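Local coordinates for protein serine repeat antigen 5 (Plasmodium falciparum, PDB 6X42) that probably acts as a papain-like pseudoprotease of the malaria parasite, with a presumed part in its escape from infected red blood cells, at residues N41-E45 with E72-I76; P99-L103 with V274-N278; F111-N117 with H135-W140; V189-A195 with A217-I223. All coordinates share one frame; numbering follows the deposited sequence. Where two conformers were deposited one is given.

Interaction 1 (N41-E45 with E72-I76)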
loop_
_atom_site.group_PDB
_atom_site.type_symbol
_atom_site.label_atom_id
_atom_site.label_comp_id
_atom_site.label_asym_id
_atom_site.label_seq_id
_atom_site.Cartn_x
_atom_site.Cartn_y
_atom_site.Cartn_z
ATOM N N ASN A 41 -10.170 -10.344 -4.374
ATOM C CA ASN A 41 -11.162 -9.712 -5.224
ATOM C C ASN A 41 -10.970 -8.209 -5.348
ATOM O O ASN A 41 -11.798 -7.537 -5.970
ATOM C CB ASN A 41 -12.528 -10.103 -4.696
ATOM C CG ASN A 41 -12.927 -11.484 -5.174
ATOM O OD1 ASN A 41 -13.414 -11.644 -6.289
ATOM N ND2 ASN A 41 -12.540 -12.501 -4.414
ATOM N N LEU A 42 -9.871 -7.675 -4.825
ATOM C CA LEU A 42 -9.493 -6.281 -5.057
ATOM C C LEU A 42 -8.591 -6.244 -6.291
ATOM O O LEU A 42 -7.392 -6.527 -6.211
ATOM C CB LEU A 42 -8.773 -5.735 -3.831
ATOM C CG LEU A 42 -9.582 -5.646 -2.531
ATOM C CD1 LEU A 42 -8.658 -5.422 -1.314
ATOM C CD2 LEU A 42 -10.615 -4.536 -2.639
ATOM N N GLN A 43 -9.158 -5.925 -7.446
ATOM C CA GLN A 43 -8.401 -6.044 -8.679
ATOM C C GLN A 43 -7.363 -4.932 -8.763
ATOM O O GLN A 43 -7.527 -3.855 -8.190
ATOM C CB GLN A 43 -9.329 -5.999 -9.884
ATOM C CG GLN A 43 -10.275 -7.206 -9.965
ATOM C CD GLN A 43 -9.537 -8.560 -9.846
ATOM O OE1 GLN A 43 -8.784 -8.967 -10.741
ATOM N NE2 GLN A 43 -9.769 -9.262 -8.734
ATOM N N VAL A 44 -6.290 -5.210 -9.505
ATOM C CA VAL A 44 -5.243 -4.228 -9.748
ATOM C C VAL A 44 -5.803 -3.040 -10.520
ATOM O O VAL A 44 -6.642 -3.190 -11.419
ATOM C CB VAL A 44 -4.106 -4.919 -10.519
ATOM C CG1 VAL A 44 -3.076 -3.922 -11.050
ATOM C CG2 VAL A 44 -3.437 -5.959 -9.627
ATOM N N GLU A 45 -5.342 -1.847 -10.156
ATOM C CA GLU A 45 -5.732 -0.590 -10.784
ATOM C C GLU A 45 -4.563 0.016 -11.556
ATOM O O GLU A 45 -3.420 -0.408 -11.428
ATOM C CB GLU A 45 -6.300 0.373 -9.738
ATOM C CG GLU A 45 -7.540 -0.221 -9.064
ATOM C CD GLU A 45 -8.247 0.714 -8.110
ATOM O OE1 GLU A 45 -8.464 1.878 -8.469
ATOM O OE2 GLU A 45 -8.621 0.283 -7.009
ATOM N N GLU A 72 -17.264 -5.997 2.342
ATOM C CA GLU A 72 -17.099 -6.372 0.948
ATOM C C GLU A 72 -15.857 -5.705 0.356
ATOM O O GLU A 72 -15.400 -4.670 0.852
ATOM C CB GLU A 72 -18.311 -5.892 0.156
ATOM C CG GLU A 72 -19.598 -6.686 0.377
ATOM C CD GLU A 72 -19.429 -8.162 0.105
ATOM O OE1 GLU A 72 -19.633 -8.961 1.046
ATOM O OE2 GLU A 72 -19.081 -8.520 -1.041
ATOM N N PRO A 73 -15.297 -6.269 -0.744
ATOM C CA PRO A 73 -14.126 -5.659 -1.408
ATOM C C PRO A 73 -14.495 -4.498 -2.332
ATOM O O PRO A 73 -14.271 -4.523 -3.544
ATOM C CB PRO A 73 -13.516 -6.856 -2.154
ATOM C CG PRO A 73 -14.684 -7.739 -2.467
ATOM C CD PRO A 73 -15.635 -7.590 -1.311
ATOM N N THR A 74 -15.036 -3.441 -1.748
ATOM C CA THR A 74 -15.497 -2.279 -2.502
ATOM C C THR A 74 -14.361 -1.278 -2.622
ATOM O O THR A 74 -13.751 -0.905 -1.622
ATOM C CB THR A 74 -16.669 -1.616 -1.771
ATOM O OG1 THR A 74 -17.658 -2.591 -1.450
ATOM C CG2 THR A 74 -17.272 -0.537 -2.636
ATOM N N LYS A 75 -14.088 -0.837 -3.839
ATOM C CA LYS A 75 -12.981 0.081 -4.060
ATOM C C LYS A 75 -13.320 1.500 -3.633
ATOM O O LYS A 75 -14.410 2.011 -3.910
ATOM C CB LYS A 75 -12.586 0.097 -5.533
ATOM C CG LYS A 75 -12.041 -1.214 -6.020
ATOM C CD LYS A 75 -10.838 -1.658 -5.224
ATOM C CE LYS A 75 -10.074 -2.765 -5.917
ATOM N NZ LYS A 75 -9.622 -2.371 -7.265
ATOM N N ILE A 76 -12.328 2.163 -3.019
ATOM C CA ILE A 76 -12.382 3.590 -2.701
ATOM C C ILE A 76 -12.097 4.416 -3.954
ATOM O O ILE A 76 -11.267 4.038 -4.777
ATOM C CB ILE A 76 -11.351 3.894 -1.597
ATOM C CG1 ILE A 76 -11.749 3.200 -0.289
ATOM C CG2 ILE A 76 -11.162 5.396 -1.395
ATOM C CD1 ILE A 76 -10.642 3.097 0.768
#
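The two loops that flank helix 53-68 of the papain-like fold are joined near the protein surface by K75, whose long side chain reaches across to L42, Q43 and E45. Two bonds hold its ammonium group. K75 NZ donates to the backbone O of Q43 at 2.7 Å, a little tilted from the carbonyl plane. It also forms a salt bridge with OE2 of E45 at 2.8 Å, approaching that carboxylate from above its plane. These side chains run toward each other: the glutamate is extended beyond CG (chi2 -174°), while the lysine bends at chi2 and again at chi4 (58°), the last bend turning NZ onto Q43 O and E45 OE2. A lysine suits the place because its methylenes pack on L42 while its charge pairs with E45. K75 CE lies 3.7 Å from L42 CA and 3.8 Å from L42 CD2. That same methyl of L42 touches P73 CB at 3.7 Å, so the leucine packs against both the proline ring and the lysine stem. N41 CB rests on P73 CG at 3.9 Å, while the N41 amide nitrogen turns to the backbone of N37 and E35. P73 is the centre of an inverse gamma turn, which its ring helps to keep rigid. R243 donates to the carbonyls of L42 and Q43, and K59 forms a second salt bridge with E45 OE2. With two ammonium groups on one carboxylate oxygen, E45 probably stays ionised, and the bond from K75 to a main-chain carbonyl ties the lysine to the course of the loop.

Interaction 2 (P99-L103 with V274-N278)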
loop_
_atom_site.group_PDB
_atom_site.type_symbol
_atom_site.label_atom_id
_atom_site.label_comp_id
_atom_site.label_asym_id
_atom_site.label_seq_id
_atom_site.Cartn_x
_atom_site.Cartn_y
_atom_site.Cartn_z
ATOM N N PRO A 99 1.244 9.299 2.430
ATOM C CA PRO A 99 0.181 8.705 3.255
ATOM C C PRO A 99 -0.277 9.597 4.384
ATOM O O PRO A 99 -1.449 9.547 4.763
ATOM C CB PRO A 99 0.811 7.402 3.771
ATOM C CG PRO A 99 1.817 7.072 2.725
ATOM C CD PRO A 99 2.390 8.394 2.279
ATOM N N MET A 100 0.625 10.418 4.926
ATOM C CA MET A 100 0.237 11.406 5.926
ATOM C C MET A 100 -0.831 12.341 5.379
ATOM O O MET A 100 -1.812 12.646 6.069
ATOM C CB MET A 100 1.492 12.165 6.372
ATOM C CG MET A 100 2.682 11.252 6.801
ATOM S SD MET A 100 3.787 10.496 5.533
ATOM C CE MET A 100 4.204 8.961 6.345
ATOM N N GLU A 101 -0.649 12.835 4.153
ATOM C CA GLU A 101 -1.666 13.738 3.631
ATOM C C GLU A 101 -2.964 12.987 3.345
ATOM O O GLU A 101 -4.059 13.534 3.508
ATOM C CB GLU A 101 -1.214 14.515 2.391
ATOM C CG GLU A 101 -2.334 15.517 2.008
ATOM C CD GLU A 101 -2.116 16.384 0.767
ATOM O OE1 GLU A 101 -1.125 16.223 0.027
ATOM O OE2 GLU A 101 -2.973 17.265 0.535
ATOM N N PHE A 102 -2.860 11.736 2.903
ATOM C CA PHE A 102 -4.050 10.921 2.685
ATOM C C PHE A 102 -4.930 10.897 3.930
ATOM O O PHE A 102 -6.149 11.113 3.856
ATOM C CB PHE A 102 -3.618 9.522 2.252
ATOM C CG PHE A 102 -4.746 8.596 1.970
ATOM C CD1 PHE A 102 -5.224 8.428 0.664
ATOM C CD2 PHE A 102 -5.298 7.827 2.979
ATOM C CE1 PHE A 102 -6.262 7.562 0.401
ATOM C CE2 PHE A 102 -6.329 6.952 2.714
ATOM C CZ PHE A 102 -6.816 6.816 1.420
ATOM N N LEU A 103 -4.331 10.650 5.092
ATOM C CA LEU A 103 -5.135 10.638 6.305
ATOM C C LEU A 103 -5.731 12.011 6.608
ATOM O O LEU A 103 -6.854 12.110 7.112
ATOM C CB LEU A 103 -4.299 10.165 7.484
ATOM C CG LEU A 103 -3.922 8.693 7.474
ATOM C CD1 LEU A 103 -3.099 8.414 8.715
ATOM C CD2 LEU A 103 -5.121 7.778 7.446
ATOM N N VAL A 274 8.004 1.526 5.251
ATOM C CA VAL A 274 6.624 1.073 5.268
ATOM C C VAL A 274 5.806 1.974 6.176
ATOM O O VAL A 274 6.322 2.541 7.146
ATOM C CB VAL A 274 6.499 -0.406 5.689
ATOM C CG1 VAL A 274 7.185 -1.349 4.693
ATOM C CG2 VAL A 274 7.038 -0.662 7.065
ATOM N N VAL A 275 4.509 2.045 5.887
ATOM C CA VAL A 275 3.543 2.811 6.660
ATOM C C VAL A 275 2.326 1.939 6.931
ATOM O O VAL A 275 1.839 1.230 6.040
ATOM C CB VAL A 275 3.130 4.116 5.945
ATOM C CG1 VAL A 275 2.123 4.904 6.761
ATOM C CG2 VAL A 275 4.333 4.966 5.644
ATOM N N ILE A 276 1.829 2.010 8.162
ATOM C CA ILE A 276 0.569 1.390 8.556
ATOM C C ILE A 276 -0.360 2.464 9.110
ATOM O O ILE A 276 0.086 3.458 9.693
ATOM C CB ILE A 276 0.718 0.232 9.558
ATOM C CG1 ILE A 276 1.284 0.703 10.874
ATOM C CG2 ILE A 276 1.614 -0.846 8.979
ATOM C CD1 ILE A 276 1.207 -0.347 11.965
ATOM N N PHE A 277 -1.656 2.286 8.855
ATOM C CA PHE A 277 -2.682 3.170 9.381
ATOM C C PHE A 277 -3.276 2.572 10.646
ATOM O O PHE A 277 -3.564 1.367 10.697
ATOM C CB PHE A 277 -3.771 3.389 8.350
ATOM C CG PHE A 277 -3.361 4.231 7.155
ATOM C CD1 PHE A 277 -2.257 5.075 7.177
ATOM C CD2 PHE A 277 -4.131 4.199 5.995
ATOM C CE1 PHE A 277 -1.937 5.846 6.066
ATOM C CE2 PHE A 277 -3.808 4.984 4.887
ATOM C CZ PHE A 277 -2.727 5.806 4.933
ATOM N N ASN A 278 -3.478 3.418 11.648
ATOM C CA ASN A 278 -4.043 3.008 12.931
ATOM C C ASN A 278 -5.486 3.496 12.980
ATOM O O ASN A 278 -5.743 4.679 13.207
ATOM C CB ASN A 278 -3.196 3.596 14.042
ATOM C CG ASN A 278 -1.740 3.190 13.935
ATOM O OD1 ASN A 278 -1.429 2.022 13.719
ATOM N ND2 ASN A 278 -0.843 4.153 14.058
#
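V275 is the first residue of strand 274-277 to meet the helix, its CG1 methyl lying 4.1 Å from CB of P99. The other methyl, V275 CG2, faces M100 CE in one of two modelled positions of that methionine, a marginal touch. A branched valine is well placed here, because it favours the extended backbone and offers one methyl to each of two successive helix residues. Strand and helix run nearly parallel, 15° apart with axes 10.3 Å from each other. They belong to the region where the helical and the beta-rich parts of a papain-like protein come together, and S58 of helix 53-68 touches P99, F102 and F277 alike. Two residues on, F277 carries most of the contact. With CG anti to its carbonyl carbon (chi1 -70°), its ring meets three helix side chains. L103 covers one face: its CD2 stands 3.7 Å above the ring centroid, almost exactly on the normal, a CH-pi contact that a branched leucine can make while its CG and CD1 cover the CD1 and CE1 side of the ring. P99 comes at the edge, its CB 3.9 Å from F277 CE1. F102 lies close to parallel, planes 12° apart, but slid so far that the rings barely overlap, with F102 CD2 3.7 Å from F277 CE2. The F277 ring also meets that of H61, whose NE2 bonds to the backbone N of F277.

Interaction 3 (F111-N117 with H135-W140)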
loop_
_atom_site.group_PDB
_atom_site.type_symbol
_atom_site.label_atom_id
_atom_site.label_comp_id
_atom_site.label_asym_id
_atom_site.label_seq_id
_atom_site.Cartn_x
_atom_site.Cartn_y
_atom_site.Cartn_z
ATOM N N PHE A 111 -15.511 11.561 4.324
ATOM C CA PHE A 111 -16.250 10.793 3.329
ATOM C C PHE A 111 -15.266 10.189 2.347
ATOM O O PHE A 111 -14.420 10.897 1.791
ATOM C CB PHE A 111 -17.230 11.713 2.590
ATOM C CG PHE A 111 -18.443 11.009 2.038
ATOM C CD1 PHE A 111 -19.662 11.078 2.695
ATOM C CD2 PHE A 111 -18.363 10.284 0.857
ATOM C CE1 PHE A 111 -20.786 10.437 2.182
ATOM C CE2 PHE A 111 -19.478 9.636 0.340
ATOM C CZ PHE A 111 -20.692 9.714 1.003
ATOM N N LEU A 112 -15.366 8.882 2.144
ATOM C CA LEU A 112 -14.631 8.196 1.086
ATOM C C LEU A 112 -15.679 7.589 0.181
ATOM O O LEU A 112 -16.267 6.545 0.522
ATOM C CB LEU A 112 -13.705 7.110 1.626
ATOM C CG LEU A 112 -12.497 7.645 2.376
ATOM C CD1 LEU A 112 -11.781 6.469 3.008
ATOM C CD2 LEU A 112 -11.588 8.458 1.453
ATOM N N PRO A 113 -15.959 8.196 -0.961
ATOM C CA PRO A 113 -16.871 7.574 -1.912
ATOM C C PRO A 113 -16.269 6.310 -2.498
ATOM O O PRO A 113 -15.054 6.089 -2.513
ATOM C CB PRO A 113 -17.038 8.637 -3.006
ATOM C CG PRO A 113 -16.555 9.922 -2.412
ATOM C CD PRO A 113 -15.503 9.520 -1.419
ATOM N N ALA A 114 -17.157 5.495 -3.027
ATOM C CA ALA A 114 -16.753 4.334 -3.786
ATOM C C ALA A 114 -16.309 4.739 -5.189
ATOM O O ALA A 114 -16.796 5.725 -5.765
ATOM C CB ALA A 114 -17.923 3.355 -3.873
ATOM N N GLU A 115 -15.367 3.954 -5.726
ATOM C CA GLU A 115 -14.936 4.104 -7.110
ATOM C C GLU A 115 -16.119 4.205 -8.061
ATOM O O GLU A 115 -16.100 5.007 -8.996
ATOM C CB GLU A 115 -14.066 2.896 -7.479
ATOM C CG GLU A 115 -13.649 2.801 -8.930
ATOM C CD GLU A 115 -12.637 3.829 -9.316
ATOM O OE1 GLU A 115 -12.228 4.605 -8.452
ATOM O OE2 GLU A 115 -12.228 3.851 -10.490
ATOM N N SER A 116 -17.131 3.364 -7.870
ATOM C CA SER A 116 -18.282 3.377 -8.767
ATOM C C SER A 116 -18.940 4.751 -8.825
ATOM O O SER A 116 -19.468 5.149 -9.871
ATOM C CB SER A 116 -19.284 2.316 -8.315
ATOM O OG SER A 116 -18.729 1.021 -8.472
ATOM N N ASN A 117 -18.913 5.495 -7.722
ATOM C CA ASN A 117 -19.562 6.796 -7.664
ATOM C C ASN A 117 -18.763 7.892 -8.353
ATOM O O ASN A 117 -19.340 8.870 -8.830
ATOM C CB ASN A 117 -19.748 7.201 -6.199
ATOM C CG ASN A 117 -20.605 6.230 -5.412
ATOM O OD1 ASN A 117 -20.336 5.984 -4.236
ATOM N ND2 ASN A 117 -21.653 5.693 -6.038
ATOM N N HIS A 135 -26.990 9.261 -3.249
ATOM C CA HIS A 135 -26.912 7.807 -3.354
ATOM C C HIS A 135 -25.501 7.265 -3.178
ATOM O O HIS A 135 -25.310 6.045 -3.215
ATOM C CB HIS A 135 -27.483 7.331 -4.697
ATOM C CG HIS A 135 -26.573 7.567 -5.866
ATOM N ND1 HIS A 135 -26.525 8.769 -6.540
ATOM C CD2 HIS A 135 -25.693 6.749 -6.493
ATOM C CE1 HIS A 135 -25.647 8.685 -7.525
ATOM N NE2 HIS A 135 -25.127 7.469 -7.517
ATOM N N TRP A 136 -24.512 8.128 -2.978
ATOM C CA TRP A 136 -23.138 7.657 -2.878
ATOM C C TRP A 136 -22.915 6.880 -1.579
ATOM O O TRP A 136 -23.494 7.200 -0.539
ATOM C CB TRP A 136 -22.192 8.859 -2.948
ATOM C CG TRP A 136 -21.946 9.413 -4.343
ATOM C CD1 TRP A 136 -22.658 9.160 -5.478
ATOM C CD2 TRP A 136 -20.892 10.305 -4.723
ATOM N NE1 TRP A 136 -22.112 9.841 -6.544
ATOM C CE2 TRP A 136 -21.030 10.561 -6.105
ATOM C CE3 TRP A 136 -19.839 10.908 -4.031
ATOM C CZ2 TRP A 136 -20.144 11.382 -6.807
ATOM C CZ3 TRP A 136 -18.972 11.736 -4.726
ATOM C CH2 TRP A 136 -19.126 11.960 -6.100
ATOM N N MET A 137 -22.074 5.841 -1.650
ATOM C CA MET A 137 -21.638 5.102 -0.469
ATOM C C MET A 137 -20.516 5.840 0.253
ATOM O O MET A 137 -19.630 6.406 -0.383
ATOM C CB MET A 137 -21.010 3.763 -0.864
ATOM C CG MET A 137 -21.784 2.860 -1.773
ATOM S SD MET A 137 -20.823 1.344 -2.081
ATOM C CE MET A 137 -20.533 0.714 -0.416
ATOM N N ASN A 138 -20.515 5.774 1.579
ATOM C CA ASN A 138 -19.389 6.256 2.384
ATOM C C ASN A 138 -18.646 5.045 2.939
ATOM O O ASN A 138 -19.098 4.413 3.898
ATOM C CB ASN A 138 -19.845 7.161 3.526
ATOM C CG ASN A 138 -18.683 7.856 4.217
ATOM O OD1 ASN A 138 -17.513 7.631 3.879
ATOM N ND2 ASN A 138 -18.999 8.705 5.189
ATOM N N LEU A 139 -17.492 4.744 2.362
ATOM C CA LEU A 139 -16.704 3.602 2.812
ATOM C C LEU A 139 -15.924 3.911 4.077
ATOM O O LEU A 139 -15.184 3.051 4.567
ATOM C CB LEU A 139 -15.770 3.147 1.689
ATOM C CG LEU A 139 -16.519 2.680 0.435
ATOM C CD1 LEU A 139 -15.542 2.450 -0.704
ATOM C CD2 LEU A 139 -17.325 1.415 0.720
ATOM N N TRP A 140 -16.078 5.120 4.606
ATOM C CA TRP A 140 -15.494 5.538 5.868
ATOM C C TRP A 140 -16.557 5.711 6.943
ATOM O O TRP A 140 -16.258 6.203 8.030
ATOM C CB TRP A 140 -14.730 6.848 5.660
ATOM C CG TRP A 140 -13.919 7.242 6.833
ATOM C CD1 TRP A 140 -13.964 8.429 7.495
ATOM C CD2 TRP A 140 -12.926 6.452 7.488
ATOM N NE1 TRP A 140 -13.072 8.424 8.539
ATOM C CE2 TRP A 140 -12.417 7.221 8.551
ATOM C CE3 TRP A 140 -12.421 5.165 7.285
ATOM C CZ2 TRP A 140 -11.432 6.747 9.405
ATOM C CZ3 TRP A 140 -11.436 4.699 8.144
ATOM C CH2 TRP A 140 -10.952 5.486 9.178
HETATM O O HOH W 1 -23.826 4.339 -4.438
#
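N138 OD1 is gripped by two backbone N-H groups that reach it from opposite faces of its amide plane. L112 N donates to N138 OD1 at 3.0 Å in a nearly straight bond, and W140 N, also 3.0 Å from N138 OD1, closes an Asx turn. With CG anti to the backbone N (chi1 -170°), N138 places OD1 between these N-H groups, neither on a lone pair, while its ND2 bonds to the backbone of G110. The same asparagine lies flat over F111: the amide and ring planes are 14° apart, and N138 CB sits 3.8 Å from the ring centroid, offset toward the rim. Next to this, L139 N bonds to L112 O at 2.9 Å, in the carbonyl plane.

A second asparagine repeats the theme at the other end. N117 OD1 accepts from M137 N at 3.1 Å, and the N117 amide runs within 6° of the W136 indole plane, its CB 3.4 Å from the centroid of the five-membered ring. A water bridges N117 ND2 to H135 O. Further along the indole, P113 CB touches W136 CE3 at 3.7 Å. Asparagine suits both places, since one short side chain supplies an acceptor for backbone N-H groups and a flat surface for an aromatic ring.

L112, A114 and L139 line the inner side: A114 CB touches L139 CD1 and, at the outer margin, M137 SD, and L112 CD1 meets W140 CB at 4.0 Å. From there L112 reaches I106 of helix 99-109, V81 of helix 78-83 and L62 of helix 53-68, while P113 rests on Y80 and L139 touches R66.

Interaction 4 (V189-A195 with A217-I223). With EDO (1,2-ethanediol), chain F.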
loop_
_atom_site.group_PDB
_atom_site.type_symbol
_atom_site.label_atom_id
_atom_site.label_comp_id
_atom_site.label_asym_id
_atom_site.label_seq_id
_atom_site.Cartn_x
_atom_site.Cartn_y
_atom_site.Cartn_z
ATOM N N VAL A 189 0.713 -3.709 4.035
ATOM C CA VAL A 189 1.255 -2.428 4.459
ATOM C C VAL A 189 1.446 -1.569 3.216
ATOM O O VAL A 189 1.478 -2.067 2.087
ATOM C CB VAL A 189 2.582 -2.543 5.241
ATOM C CG1 VAL A 189 2.412 -3.393 6.479
ATOM C CG2 VAL A 189 3.711 -3.067 4.341
ATOM N N ILE A 190 1.572 -0.260 3.428
ATOM C CA ILE A 190 2.055 0.656 2.408
ATOM C C ILE A 190 3.573 0.573 2.420
ATOM O O ILE A 190 4.176 0.545 3.500
ATOM C CB ILE A 190 1.576 2.084 2.719
ATOM C CG1 ILE A 190 0.054 2.162 2.848
ATOM C CG2 ILE A 190 2.117 3.046 1.656
ATOM C CD1 ILE A 190 -0.409 3.425 3.583
ATOM N N ALA A 191 4.197 0.517 1.248
ATOM C CA ALA A 191 5.654 0.519 1.170
ATOM C C ALA A 191 6.110 1.559 0.168
ATOM O O ALA A 191 5.448 1.768 -0.858
ATOM C CB ALA A 191 6.220 -0.856 0.774
ATOM N N TYR A 192 7.249 2.181 0.419
ATOM C CA TYR A 192 7.832 3.178 -0.500
ATOM C C TYR A 192 9.042 2.575 -1.185
ATOM O O TYR A 192 9.803 1.945 -0.521
ATOM C CB TYR A 192 8.191 4.497 0.186
ATOM C CG TYR A 192 7.140 5.538 -0.087
ATOM C CD1 TYR A 192 6.113 5.764 0.809
ATOM C CD2 TYR A 192 7.107 6.214 -1.294
ATOM C CE1 TYR A 192 5.114 6.680 0.537
ATOM C CE2 TYR A 192 6.112 7.130 -1.584
ATOM C CZ TYR A 192 5.114 7.369 -0.661
ATOM O OH TYR A 192 4.127 8.268 -0.932
ATOM N N ILE A 193 9.132 2.745 -2.489
ATOM C CA ILE A 193 10.255 2.352 -3.321
ATOM C C ILE A 193 10.617 3.523 -4.230
ATOM O O ILE A 193 9.886 4.502 -4.351
ATOM C CB ILE A 193 9.947 1.090 -4.162
ATOM C CG1 ILE A 193 8.821 1.339 -5.180
ATOM C CG2 ILE A 193 9.572 -0.067 -3.242
ATOM C CD1 ILE A 193 8.674 0.198 -6.194
ATOM N N LYS A 194 11.764 3.413 -4.891
ATOM C CA LYS A 194 12.112 4.332 -5.968
ATOM C C LYS A 194 11.633 3.702 -7.272
ATOM O O LYS A 194 12.035 2.581 -7.610
ATOM C CB LYS A 194 13.609 4.651 -5.993
ATOM C CG LYS A 194 13.904 5.995 -6.674
ATOM C CD LYS A 194 15.345 6.438 -6.502
ATOM C CE LYS A 194 15.530 7.893 -6.883
ATOM N NZ LYS A 194 16.962 8.278 -6.758
ATOM N N ALA A 195 10.757 4.414 -7.989
ATOM C CA ALA A 195 10.099 3.836 -9.161
ATOM C C ALA A 195 11.113 3.347 -10.188
ATOM O O ALA A 195 10.878 2.333 -10.865
ATOM C CB ALA A 195 9.155 4.850 -9.812
ATOM N N ALA A 217 13.100 7.393 -1.890
ATOM C CA ALA A 217 11.988 6.732 -2.563
ATOM C C ALA A 217 11.062 7.789 -3.131
ATOM O O ALA A 217 11.138 8.961 -2.759
ATOM C CB ALA A 217 11.232 5.804 -1.606
ATOM N N ASP A 218 10.151 7.356 -4.033
ATOM C CA ASP A 218 9.245 8.292 -4.685
ATOM C C ASP A 218 7.952 7.661 -5.166
ATOM O O ASP A 218 7.164 8.367 -5.797
ATOM C CB ASP A 218 9.949 9.015 -5.855
ATOM C CG ASP A 218 10.370 8.063 -6.967
ATOM O OD1 ASP A 218 9.981 6.870 -6.917
ATOM O OD2 ASP A 218 11.082 8.513 -7.893
ATOM N N HIS A 219 7.660 6.402 -4.828
ATOM C CA HIS A 219 6.520 5.701 -5.397
ATOM C C HIS A 219 6.015 4.731 -4.347
ATOM O O HIS A 219 6.790 3.955 -3.785
ATOM C CB HIS A 219 6.974 4.981 -6.684
ATOM C CG HIS A 219 5.890 4.214 -7.355
ATOM N ND1 HIS A 219 4.829 4.814 -7.995
ATOM C CD2 HIS A 219 5.725 2.882 -7.508
ATOM C CE1 HIS A 219 4.032 3.872 -8.464
ATOM N NE2 HIS A 219 4.548 2.691 -8.176
ATOM N N ALA A 220 4.720 4.796 -4.085
ATOM C CA ALA A 220 4.087 3.960 -3.081
ATOM C C ALA A 220 3.467 2.719 -3.714
ATOM O O ALA A 220 2.816 2.802 -4.750
ATOM C CB ALA A 220 3.007 4.726 -2.332
ATOM N N VAL A 221 3.717 1.568 -3.084
ATOM C CA VAL A 221 3.208 0.261 -3.459
ATOM C C VAL A 221 2.670 -0.395 -2.188
ATOM O O VAL A 221 2.612 0.237 -1.141
ATOM C CB VAL A 221 4.290 -0.595 -4.144
ATOM C CG1 VAL A 221 4.702 0.027 -5.474
ATOM C CG2 VAL A 221 5.498 -0.773 -3.226
ATOM N N ASN A 222 2.234 -1.657 -2.272
ATOM C CA ASN A 222 1.807 -2.373 -1.072
ATOM C C ASN A 222 2.535 -3.700 -0.997
ATOM O O ASN A 222 2.612 -4.430 -1.988
ATOM C CB ASN A 222 0.301 -2.629 -1.065
ATOM C CG ASN A 222 -0.503 -1.348 -1.078
ATOM O OD1 ASN A 222 -0.911 -0.872 -2.141
ATOM N ND2 ASN A 222 -0.701 -0.758 0.104
ATOM N N ILE A 223 3.015 -4.050 0.194
ATOM C CA ILE A 223 3.430 -5.423 0.458
ATOM C C ILE A 223 2.197 -6.183 0.907
ATOM O O ILE A 223 1.486 -5.743 1.822
ATOM C CB ILE A 223 4.566 -5.493 1.486
ATOM C CG1 ILE A 223 5.823 -4.818 0.945
ATOM C CG2 ILE A 223 4.844 -6.950 1.851
ATOM C CD1 ILE A 223 6.911 -4.622 1.994
HETATM C C1 EDO F . 7.067 8.224 -9.711
HETATM O O1 EDO F . 6.918 8.971 -8.500
HETATM C C2 EDO F . 7.659 9.127 -10.777
HETATM O O2 EDO F . 6.808 10.268 -10.902
#
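A191 and V221 form the central hydrogen-bonded pair of two antiparallel strands, with both bonds nearly straight: A191 N to V221 O at 2.9 Å and V221 N to A191 O at 2.8 Å. Farther on, a classic beta bulge sets D218 and H219 together against I193, whose O accepts from D218 N at 2.9 Å and, more bent, from H219 N at 3.0 Å. Beside the bulge, D218 OD1, its CG between backbone N and carbonyl carbon (chi1 64°), accepts from A195 N at 2.8 Å on the syn lone pair. On the face shared by I190, Y192, A220 and N222, the small A220 lets the Y192 ring lie over its CB, and N222 ND2 gives V189 O an extra bond from above the carbonyl plane while reaching A57 O. V189, A191, V221 and I223 lie on the other face, where V189 and I223 touch helix 172-186. I193 flanks H219, whose NE2 bonds to N244 and whose ring meets W246. A220 N bonds to S53 OG. H219 and N244 are consistent with the histidine-asparagine pair of papain-like proteases, and S53, at the start of helix 53-68, probably stands where active relatives carry the nucleophilic cysteine, as befits a pseudo-zymogen.

Overall arrangement
Helix 53-68 ties the four contacts together, since residues of each touch it. Interactions 2 and 4 are buried and adjoin in one sheet: V275 N lies 2.8 Å from I190 O, a probable hydrogen bond between neighbouring strands, and F277 packs on I190. Their chemistry differs, apolar side chains between helix and strand in one, a backbone ladder with a bulge in the other. Interaction 1, at the surface, and interaction 3, partly buried, join loops: a lysine shared between a main-chain carbonyl and a glutamate in the first, two asparagines each laid flat on an aromatic ring in the second. They too touch, through K75 O and E115 N, 2.8 Å apart.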